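Local coordinates for protein deoxyuridine 5'-triphosphate nucleotidohydrolase (Entamoeba histolytica, PDB 3LQW) that probably hydrolyses dUTP to dUMP and diphosphate with the help of magnesium, supplying the thymidine nucleotide precursor and keeping uracil out of DNA, at residues F56-S67 with K110-F121; C78-S86 with D95-E103. One frame throughout, in Å; residues are numbered along the deposited sequence. Where two conformers were deposited one is given.

Contact 1. Residues F56-S67 with K110-F121. With EDO (1,2-ethanediol), chain B.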
loop_
_atom_site.group_PDB
_atom_site.type_symbol
_atom_site.label_atom_id
_atom_site.label_comp_id
_atom_site.label_asym_id
_atom_site.label_seq_id
_atom_site.Cartn_x
_atom_site.Cartn_y
_atom_site.Cartn_z
ATOM N N PHE A 56 -14.784 18.796 5.338
ATOM C CA PHE A 56 -13.382 19.186 5.439
ATOM C C PHE A 56 -12.941 19.777 4.115
ATOM O O PHE A 56 -13.571 19.561 3.089
ATOM C CB PHE A 56 -12.472 18.006 5.856
ATOM C CG PHE A 56 -12.466 16.864 4.894
ATOM C CD1 PHE A 56 -13.411 15.853 4.978
ATOM C CD2 PHE A 56 -11.499 16.789 3.891
ATOM C CE1 PHE A 56 -13.430 14.813 4.095
ATOM C CE2 PHE A 56 -11.519 15.774 3.004
ATOM C CZ PHE A 56 -12.440 14.766 3.103
ATOM N N ILE A 57 -11.857 20.541 4.190
ATOM C CA ILE A 57 -11.251 21.160 3.017
ATOM C C ILE A 57 -9.762 20.849 3.039
ATOM O O ILE A 57 -9.106 20.944 4.069
ATOM C CB ILE A 57 -11.493 22.712 3.002
ATOM C CG1 ILE A 57 -12.995 22.994 2.956
ATOM C CG2 ILE A 57 -10.846 23.373 1.835
ATOM C CD1 ILE A 57 -13.409 24.491 3.169
ATOM N N ILE A 58 -9.227 20.425 1.913
ATOM C CA ILE A 58 -7.785 20.194 1.770
ATOM C C ILE A 58 -7.242 21.144 0.715
ATOM O O ILE A 58 -7.647 21.100 -0.445
ATOM C CB ILE A 58 -7.403 18.763 1.366
ATOM C CG1 ILE A 58 -8.277 17.719 2.072
ATOM C CG2 ILE A 58 -5.893 18.557 1.669
ATOM C CD1 ILE A 58 -7.868 16.295 1.738
ATOM N N GLN A 59 -6.335 22.016 1.134
ATOM C CA GLN A 59 -5.698 22.931 0.204
ATOM C C GLN A 59 -4.798 22.192 -0.800
ATOM O O GLN A 59 -4.356 21.075 -0.522
ATOM C CB GLN A 59 -4.936 24.016 0.956
ATOM C CG GLN A 59 -5.764 24.842 1.879
ATOM C CD GLN A 59 -6.740 25.673 1.180
ATOM O OE1 GLN A 59 -6.441 26.207 0.110
ATOM N NE2 GLN A 59 -7.914 25.849 1.779
ATOM N N PRO A 60 -4.507 22.826 -1.954
ATOM C CA PRO A 60 -3.634 22.191 -2.931
ATOM C C PRO A 60 -2.288 21.795 -2.325
ATOM O O PRO A 60 -1.671 22.601 -1.627
ATOM C CB PRO A 60 -3.454 23.292 -4.006
ATOM C CG PRO A 60 -4.425 24.333 -3.710
ATOM C CD PRO A 60 -4.986 24.157 -2.372
ATOM N N HIS A 61 -1.849 20.581 -2.590
ATOM C CA HIS A 61 -0.551 20.091 -2.153
ATOM C C HIS A 61 -0.399 20.083 -0.658
ATOM O O HIS A 61 0.722 20.075 -0.162
ATOM C CB HIS A 61 0.594 20.825 -2.884
ATOM C CG HIS A 61 0.530 20.631 -4.377
ATOM N ND1 HIS A 61 0.798 19.414 -4.976
ATOM C CD2 HIS A 61 0.121 21.456 -5.386
ATOM C CE1 HIS A 61 0.581 19.506 -6.276
ATOM N NE2 HIS A 61 0.175 20.725 -6.546
ATOM N N GLU A 62 -1.498 19.932 0.070
ATOM C CA GLU A 62 -1.525 19.772 1.526
ATOM C C GLU A 62 -2.234 18.483 1.884
ATOM O O GLU A 62 -2.564 17.683 1.008
ATOM C CB GLU A 62 -2.189 20.989 2.184
ATOM C CG GLU A 62 -1.383 22.262 1.973
ATOM C CD GLU A 62 -1.815 23.452 2.828
ATOM O OE1 GLU A 62 -2.733 23.315 3.656
ATOM O OE2 GLU A 62 -1.251 24.521 2.617
ATOM N N ARG A 63 -2.500 18.256 3.149
ATOM C CA ARG A 63 -3.042 16.995 3.633
ATOM C C ARG A 63 -4.043 17.286 4.737
ATOM O O ARG A 63 -4.016 18.381 5.331
ATOM C CB ARG A 63 -1.936 16.077 4.183
ATOM C CG ARG A 63 -1.297 16.530 5.461
ATOM C CD ARG A 63 -0.016 15.776 5.749
ATOM N NE ARG A 63 0.544 16.129 7.064
ATOM C CZ ARG A 63 1.241 17.211 7.328
ATOM N NH1 ARG A 63 1.580 18.042 6.376
ATOM N NH2 ARG A 63 1.636 17.443 8.581
ATOM N N PHE A 64 -4.867 16.309 5.088
ATOM C CA PHE A 64 -5.862 16.477 6.137
ATOM C C PHE A 64 -6.165 15.112 6.748
ATOM O O PHE A 64 -6.305 14.129 6.035
ATOM C CB PHE A 64 -7.156 17.088 5.574
ATOM C CG PHE A 64 -8.150 17.499 6.640
ATOM C CD1 PHE A 64 -9.157 16.646 7.071
ATOM C CD2 PHE A 64 -8.077 18.735 7.218
ATOM C CE1 PHE A 64 -10.051 17.019 8.091
ATOM C CE2 PHE A 64 -9.005 19.107 8.207
ATOM C CZ PHE A 64 -9.951 18.230 8.623
ATOM N N LEU A 65 -6.261 15.077 8.074
ATOM C CA LEU A 65 -6.603 13.864 8.809
ATOM C C LEU A 65 -8.124 13.793 8.997
ATOM O O LEU A 65 -8.707 14.585 9.743
ATOM C CB LEU A 65 -5.923 13.902 10.183
ATOM C CG LEU A 65 -6.137 12.633 11.019
ATOM C CD1 LEU A 65 -5.445 11.430 10.417
ATOM C CD2 LEU A 65 -5.723 12.819 12.489
ATOM N N VAL A 66 -8.746 12.887 8.280
ATOM C CA VAL A 66 -10.214 12.752 8.241
ATOM C C VAL A 66 -10.705 11.703 9.261
ATOM O O VAL A 66 -10.243 10.579 9.279
ATOM C CB VAL A 66 -10.733 12.376 6.830
ATOM C CG1 VAL A 66 -12.310 12.424 6.812
ATOM C CG2 VAL A 66 -10.163 13.316 5.761
ATOM N N SER A 67 -11.657 12.126 10.080
ATOM C CA SER A 67 -12.263 11.238 11.081
ATOM C C SER A 67 -13.434 10.460 10.464
ATOM O O SER A 67 -14.242 11.004 9.748
ATOM C CB SER A 67 -12.716 12.058 12.281
ATOM O OG SER A 67 -11.622 12.615 13.004
ATOM N N LYS A 110 -8.830 7.043 11.568
ATOM C CA LYS A 110 -8.658 8.355 10.957
ATOM C C LYS A 110 -7.703 8.165 9.774
ATOM O O LYS A 110 -6.764 7.384 9.875
ATOM C CB LYS A 110 -8.095 9.366 11.947
ATOM C CG LYS A 110 -8.972 9.539 13.195
ATOM C CD LYS A 110 -8.466 10.715 14.031
ATOM C CE LYS A 110 -9.216 10.833 15.292
ATOM N NZ LYS A 110 -8.602 11.899 16.146
ATOM N N VAL A 111 -8.051 8.815 8.660
ATOM C CA VAL A 111 -7.456 8.617 7.332
ATOM C C VAL A 111 -6.659 9.888 6.978
ATOM O O VAL A 111 -7.256 10.958 6.964
ATOM C CB VAL A 111 -8.640 8.397 6.192
ATOM C CG1 VAL A 111 -8.039 8.215 4.834
ATOM C CG2 VAL A 111 -9.571 7.192 6.594
ATOM N N ILE A 112 -5.369 9.771 6.623
ATOM C CA ILE A 112 -4.639 10.931 6.135
ATOM C C ILE A 112 -4.753 10.988 4.601
ATOM O O ILE A 112 -4.333 10.091 3.892
ATOM C CB ILE A 112 -3.201 10.940 6.661
ATOM C CG1 ILE A 112 -2.529 12.284 6.396
ATOM C CG2 ILE A 112 -2.411 9.753 6.144
ATOM C CD1 ILE A 112 -2.950 13.379 7.340
ATOM N N LEU A 113 -5.420 12.029 4.135
ATOM C CA LEU A 113 -5.589 12.309 2.710
ATOM C C LEU A 113 -4.587 13.360 2.265
ATOM O O LEU A 113 -4.499 14.420 2.880
ATOM C CB LEU A 113 -7.021 12.798 2.390
ATOM C CG LEU A 113 -8.194 11.829 2.665
ATOM C CD1 LEU A 113 -9.499 12.470 2.215
ATOM C CD2 LEU A 113 -7.972 10.473 1.981
ATOM N N PHE A 114 -3.839 13.054 1.224
ATOM C CA PHE A 114 -2.930 13.982 0.586
ATOM C C PHE A 114 -3.614 14.478 -0.682
ATOM O O PHE A 114 -4.051 13.668 -1.511
ATOM C CB PHE A 114 -1.612 13.313 0.178
ATOM C CG PHE A 114 -0.746 12.869 1.322
ATOM C CD1 PHE A 114 0.176 13.719 1.884
ATOM C CD2 PHE A 114 -0.801 11.563 1.806
ATOM C CE1 PHE A 114 0.983 13.310 2.922
ATOM C CE2 PHE A 114 0.008 11.173 2.870
ATOM C CZ PHE A 114 0.901 12.037 3.401
ATOM N N ASN A 115 -3.673 15.790 -0.862
ATOM C CA ASN A 115 -4.217 16.401 -2.072
ATOM C C ASN A 115 -3.056 16.781 -2.988
ATOM O O ASN A 115 -2.431 17.825 -2.796
ATOM C CB ASN A 115 -5.034 17.648 -1.712
ATOM C CG ASN A 115 -5.593 18.376 -2.904
ATOM O OD1 ASN A 115 -5.421 17.937 -4.055
ATOM N ND2 ASN A 115 -6.240 19.498 -2.644
ATOM N N HIS A 116 -2.732 15.933 -3.943
ATOM C CA HIS A 116 -1.623 16.217 -4.822
ATOM C C HIS A 116 -1.997 17.035 -6.071
ATOM O O HIS A 116 -1.216 17.155 -6.998
ATOM C CB HIS A 116 -0.929 14.908 -5.196
ATOM C CG HIS A 116 -0.259 14.233 -4.052
ATOM N ND1 HIS A 116 0.578 14.913 -3.193
ATOM C CD2 HIS A 116 -0.274 12.936 -3.645
ATOM C CE1 HIS A 116 1.043 14.050 -2.301
ATOM N NE2 HIS A 116 0.547 12.845 -2.543
ATOM N N SER A 117 -3.156 17.649 -6.049
ATOM C CA SER A 117 -3.544 18.559 -7.115
ATOM C C SER A 117 -3.309 20.038 -6.816
ATOM O O SER A 117 -2.979 20.430 -5.689
ATOM C CB SER A 117 -5.022 18.355 -7.417
ATOM O OG SER A 117 -5.818 19.181 -6.590
ATOM N N ASN A 118 -3.553 20.877 -7.844
ATOM C CA ASN A 118 -3.526 22.335 -7.692
ATOM C C ASN A 118 -4.839 22.946 -7.237
ATOM O O ASN A 118 -4.923 24.177 -7.119
ATOM C CB ASN A 118 -3.095 22.993 -9.010
ATOM C CG ASN A 118 -1.691 22.681 -9.385
ATOM O OD1 ASN A 118 -0.808 22.662 -8.514
ATOM N ND2 ASN A 118 -1.440 22.501 -10.678
ATOM N N GLU A 119 -5.854 22.129 -6.966
ATOM C CA GLU A 119 -7.179 22.608 -6.577
ATOM C C GLU A 119 -7.538 22.243 -5.161
ATOM O O GLU A 119 -7.202 21.162 -4.693
ATOM C CB GLU A 119 -8.247 22.057 -7.497
ATOM C CG GLU A 119 -8.211 22.666 -8.880
ATOM C CD GLU A 119 -6.996 22.276 -9.655
ATOM O OE1 GLU A 119 -6.805 21.077 -9.884
ATOM O OE2 GLU A 119 -6.223 23.175 -10.080
ATOM N N ILE A 120 -8.288 23.098 -4.490
ATOM C CA ILE A 120 -8.879 22.778 -3.188
ATOM C C ILE A 120 -9.791 21.563 -3.344
ATOM O O ILE A 120 -10.562 21.484 -4.310
ATOM C CB ILE A 120 -9.688 23.971 -2.630
ATOM C CG1 ILE A 120 -8.782 25.150 -2.344
ATOM C CG2 ILE A 120 -10.517 23.582 -1.422
ATOM C CD1 ILE A 120 -9.532 26.481 -2.166
ATOM N N PHE A 121 -9.706 20.621 -2.407
ATOM C CA PHE A 121 -10.597 19.486 -2.348
ATOM C C PHE A 121 -11.618 19.710 -1.231
ATOM O O PHE A 121 -11.245 19.911 -0.083
ATOM C CB PHE A 121 -9.814 18.193 -2.059
ATOM C CG PHE A 121 -10.710 16.975 -2.001
ATOM C CD1 PHE A 121 -11.200 16.414 -3.178
ATOM C CD2 PHE A 121 -11.091 16.437 -0.799
ATOM C CE1 PHE A 121 -12.014 15.304 -3.149
ATOM C CE2 PHE A 121 -11.934 15.340 -0.761
ATOM C CZ PHE A 121 -12.375 14.767 -1.951
HETATM C C1 EDO B . -4.126 19.598 -11.808
HETATM O O1 EDO B . -4.413 20.445 -10.715
HETATM C C2 EDO B . -2.635 19.300 -11.757
HETATM O O2 EDO B . -2.287 18.728 -10.490
HETATM O O HOH W 1 1.952 17.206 -3.828
#
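Phe56 sends CZ to Leu113 CD1 at 3.8 Å, while its CE2 meets the Phe121 ring's edge. Val66 CG2 lies over the centre of one Phe56 face. Ile58 makes a two-bond backbone pair with Phe121, and its carbonyl oxygen takes a second donor: Phe121 N arrives in the carbonyl plane, Asn115 ND2, 3.1 Å from Ile58 O, from well above it. CG anti to the backbone N (chi1 178°) points the Asn115 amide at the 56-67 segment. ND2 also donates to Glu119 O, and OD1 accepts from Ser117 N, closing an Asx turn, and from Ser117 OG, so both ends of the amide are held. His61, in the type II turn 59-62, lays one imidazole face against Ser117 O; NE2 donates to Asn118 OD1 at 2.9 Å, in the ring plane, and a water joins ND1 to His116 ND1. From Arg63 on, Leu65 CD1 touching Lys110 CB, strands 63-67 and 110-115 are neighbours in an antiparallel sheet of the trimeric dUTPase fold. Strand 94-96 flanks 110-115, Phe56 and Val111 pack against strand 128-136, His116 meets its counterparts on both other subunits, and Arg63 NH2 donates to Leu90 O in helix 86-92 of the second subunit.

Contact 2. Residues C78-S86 with D95-E103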
loop_
_atom_site.group_PDB
_atom_site.type_symbol
_atom_site.label_atom_id
_atom_site.label_comp_id
_atom_site.label_asym_id
_atom_site.label_seq_id
_atom_site.Cartn_x
_atom_site.Cartn_y
_atom_site.Cartn_z
ATOM N N CYS A 78 -4.998 -10.841 10.843
ATOM C CA CYS A 78 -5.208 -9.888 9.763
ATOM C C CYS A 78 -4.867 -8.518 10.291
ATOM O O CYS A 78 -4.776 -8.283 11.500
ATOM C CB CYS A 78 -6.660 -9.897 9.297
ATOM S SG CYS A 78 -7.230 -11.483 8.608
ATOM N N TYR A 79 -4.744 -7.561 9.372
ATOM C CA TYR A 79 -4.786 -6.149 9.721
ATOM C C TYR A 79 -5.669 -5.412 8.707
ATOM O O TYR A 79 -6.023 -5.979 7.674
ATOM C CB TYR A 79 -3.382 -5.539 9.835
ATOM C CG TYR A 79 -2.792 -5.123 8.529
ATOM C CD1 TYR A 79 -2.301 -6.061 7.653
ATOM C CD2 TYR A 79 -2.722 -3.793 8.154
ATOM C CE1 TYR A 79 -1.744 -5.708 6.439
ATOM C CE2 TYR A 79 -2.176 -3.423 6.918
ATOM C CZ TYR A 79 -1.709 -4.390 6.049
ATOM O OH TYR A 79 -1.147 -4.004 4.868
ATOM N N GLY A 80 -6.027 -4.183 9.023
ATOM C CA GLY A 80 -6.777 -3.357 8.104
ATOM C C GLY A 80 -5.826 -2.383 7.427
ATOM O O GLY A 80 -5.218 -1.557 8.079
ATOM N N ARG A 81 -5.745 -2.482 6.119
ATOM C CA ARG A 81 -4.950 -1.543 5.335
ATOM C C ARG A 81 -5.855 -0.487 4.765
ATOM O O ARG A 81 -6.857 -0.777 4.128
ATOM C CB ARG A 81 -4.246 -2.239 4.184
ATOM C CG ARG A 81 -3.263 -1.296 3.429
ATOM C CD ARG A 81 -2.524 -1.962 2.330
ATOM N NE ARG A 81 -3.377 -2.301 1.176
ATOM C CZ ARG A 81 -3.620 -1.472 0.161
ATOM N NH1 ARG A 81 -3.190 -0.209 0.193
ATOM N NH2 ARG A 81 -4.263 -1.894 -0.913
ATOM N N ILE A 82 -5.445 0.760 4.967
ATOM C CA ILE A 82 -6.125 1.873 4.383
ATOM C C ILE A 82 -5.653 2.044 2.938
ATOM O O ILE A 82 -4.438 2.112 2.677
ATOM C CB ILE A 82 -5.678 3.141 5.110
ATOM C CG1 ILE A 82 -5.934 2.991 6.614
ATOM C CG2 ILE A 82 -6.243 4.322 4.437
ATOM C CD1 ILE A 82 -7.257 2.682 6.864
ATOM N N ALA A 83 -6.606 2.053 2.014
ATOM C CA ALA A 83 -6.327 2.173 0.576
ATOM C C ALA A 83 -7.094 3.323 -0.032
ATOM O O ALA A 83 -8.162 3.706 0.440
ATOM C CB ALA A 83 -6.662 0.881 -0.164
ATOM N N PRO A 84 -6.571 3.935 -1.113
ATOM C CA PRO A 84 -7.266 5.041 -1.752
ATOM C C PRO A 84 -8.436 4.574 -2.596
ATOM O O PRO A 84 -8.402 3.513 -3.210
ATOM C CB PRO A 84 -6.165 5.669 -2.652
ATOM C CG PRO A 84 -5.048 4.747 -2.632
ATOM C CD PRO A 84 -5.299 3.625 -1.783
ATOM N N ARG A 85 -9.458 5.407 -2.672
ATOM C CA ARG A 85 -10.511 5.216 -3.665
ATOM C C ARG A 85 -10.015 5.676 -5.030
ATOM O O ARG A 85 -9.456 6.779 -5.182
ATOM C CB ARG A 85 -11.721 6.020 -3.286
ATOM C CG ARG A 85 -12.360 5.609 -2.025
ATOM C CD ARG A 85 -13.687 6.355 -1.845
ATOM N NE ARG A 85 -14.638 6.029 -2.919
ATOM C CZ ARG A 85 -15.451 6.911 -3.510
ATOM N NH1 ARG A 85 -15.492 8.177 -3.125
ATOM N NH2 ARG A 85 -16.241 6.514 -4.493
ATOM N N SER A 86 -10.198 4.863 -6.054
ATOM C CA SER A 86 -9.670 5.128 -7.363
ATOM C C SER A 86 -10.266 6.415 -7.949
ATOM O O SER A 86 -9.538 7.209 -8.584
ATOM C CB SER A 86 -9.871 3.885 -8.230
ATOM O OG SER A 86 -9.251 2.780 -7.568
ATOM N N ASP A 95 -4.554 10.993 -2.603
ATOM C CA ASP A 95 -3.936 9.755 -2.210
ATOM C C ASP A 95 -4.132 9.618 -0.715
ATOM O O ASP A 95 -4.421 10.596 -0.015
ATOM C CB ASP A 95 -2.465 9.759 -2.604
ATOM C CG ASP A 95 -1.823 8.398 -2.567
ATOM O OD1 ASP A 95 -2.525 7.348 -2.588
ATOM O OD2 ASP A 95 -0.567 8.358 -2.594
ATOM N N VAL A 96 -3.961 8.403 -0.220
ATOM C CA VAL A 96 -4.138 8.090 1.184
ATOM C C VAL A 96 -2.929 7.457 1.699
ATOM O O VAL A 96 -2.460 6.492 1.044
ATOM C CB VAL A 96 -5.381 7.134 1.414
ATOM C CG1 VAL A 96 -5.515 6.770 2.879
ATOM C CG2 VAL A 96 -6.646 7.806 0.820
ATOM N N GLY A 97 -2.409 7.801 2.857
ATOM C CA GLY A 97 -1.321 6.887 3.343
ATOM C C GLY A 97 -1.701 5.409 3.522
ATOM O O GLY A 97 -2.754 5.183 4.151
ATOM N N ALA A 98 -0.855 4.435 3.040
ATOM C CA ALA A 98 -1.220 3.035 3.195
ATOM C C ALA A 98 -0.890 2.467 4.547
ATOM O O ALA A 98 -0.183 1.474 4.636
ATOM C CB ALA A 98 -0.584 2.240 2.154
ATOM N N GLY A 99 -1.507 3.055 5.552
ATOM C CA GLY A 99 -1.258 2.709 6.915
ATOM C C GLY A 99 -1.900 1.415 7.324
ATOM O O GLY A 99 -2.337 0.568 6.540
ATOM N N VAL A 100 -1.977 1.298 8.596
ATOM C CA VAL A 100 -2.042 -0.025 9.201
ATOM C C VAL A 100 -2.906 0.173 10.387
ATOM O O VAL A 100 -2.565 0.915 11.305
ATOM C CB VAL A 100 -0.624 -0.664 9.744
ATOM C CG1 VAL A 100 -0.834 -1.868 10.636
ATOM C CG2 VAL A 100 0.308 -0.939 8.597
ATOM N N ILE A 101 -4.003 -0.546 10.388
ATOM C CA ILE A 101 -4.889 -0.670 11.537
ATOM C C ILE A 101 -4.633 -2.059 12.102
ATOM O O ILE A 101 -5.014 -3.085 11.506
ATOM C CB ILE A 101 -6.386 -0.472 11.167
ATOM C CG1 ILE A 101 -6.613 0.882 10.468
ATOM C CG2 ILE A 101 -7.271 -0.606 12.426
ATOM C CD1 ILE A 101 -6.179 2.133 11.295
ATOM N N ASP A 102 -3.974 -2.101 13.257
ATOM C CA ASP A 102 -3.628 -3.327 13.892
ATOM C C ASP A 102 -4.861 -4.022 14.483
ATOM O O ASP A 102 -5.816 -3.368 14.894
ATOM C CB ASP A 102 -2.584 -2.990 14.985
ATOM C CG ASP A 102 -1.324 -2.224 14.431
ATOM O OD1 ASP A 102 -0.690 -2.723 13.495
ATOM O OD2 ASP A 102 -0.969 -1.120 14.929
ATOM N N GLU A 103 -4.812 -5.339 14.573
ATOM C CA GLU A 103 -5.852 -6.140 15.192
ATOM C C GLU A 103 -6.139 -5.761 16.678
ATOM O O GLU A 103 -7.247 -5.995 17.181
ATOM C CB GLU A 103 -5.437 -7.604 15.002
ATOM C CG GLU A 103 -6.091 -8.583 15.787
ATOM C CD GLU A 103 -5.423 -9.960 15.782
ATOM O OE1 GLU A 103 -4.521 -10.369 14.971
ATOM O OE2 GLU A 103 -5.919 -10.698 16.608
HETATM O O HOH W 2 -2.903 -6.763 13.078
HETATM O O HOH W 3 -3.198 3.778 0.767
#
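Tyr79 carries its ring between its own backbone N and carbonyl carbon (chi1 83°), which lays CD2 against Val100 CG1 at 3.7 Å; the two side chains meet at about a right angle. Gly99 O and Ile101 O lie near the plane of that ring, at its edge. Ile82 has CG1 beside its backbone N (chi1 -56°), and a second bend at chi2 takes CD1 to Ile101 CG1 at 4.1 Å. Gly80, next to Tyr79, exchanges two backbone hydrogen bonds with Ile101, Gly80 N to Ile101 O at 2.9 Å and Ile101 N to Gly80 O at 2.8 Å. The pair lies in a sheet of the beta-rich trimeric dUTPase fold: 78-83 is flanked by 128-136 on one side and, within this chain, by the outermost strand 100-101 on the other. Ile82 N reaches Gly99 O only through a weak bond, Ala98 centres an inverse gamma turn, and a water donates to both Ile82 O and Val96 O. Pro84 CG lies alongside Asp95 OD1 (3.6 Å). Arg81 NE forms a salt bridge with Glu135, while NH2 bonds Tyr79 OH and Ala98 O of the third subunit; Tyr79 OH bonds Glu135 and Arg81 of the second.

Overall arrangement
The chain between the two segments of contact 1 contains both segments of contact 2, whose centre is about 16 Å from that of contact 1. They join where strand 94-96 borders strand 108-115. Phe114 N lies 2.8 Å from Asp95 O and Ile112 O 3.2 Å from Gly97 N, both probable hydrogen bonds. Contact 2 lies about 4 Å from the centre of the chain and contact 1 about 15 Å from it, measured between centres. Both reach the other two subunits of the trimer. No nucleotide or magnesium is present in either contact; the ethanediol near Asn118 and Glu119, and a glycerol about 3 Å from the Asp95 side chain, probably came from the crystallisation liquor.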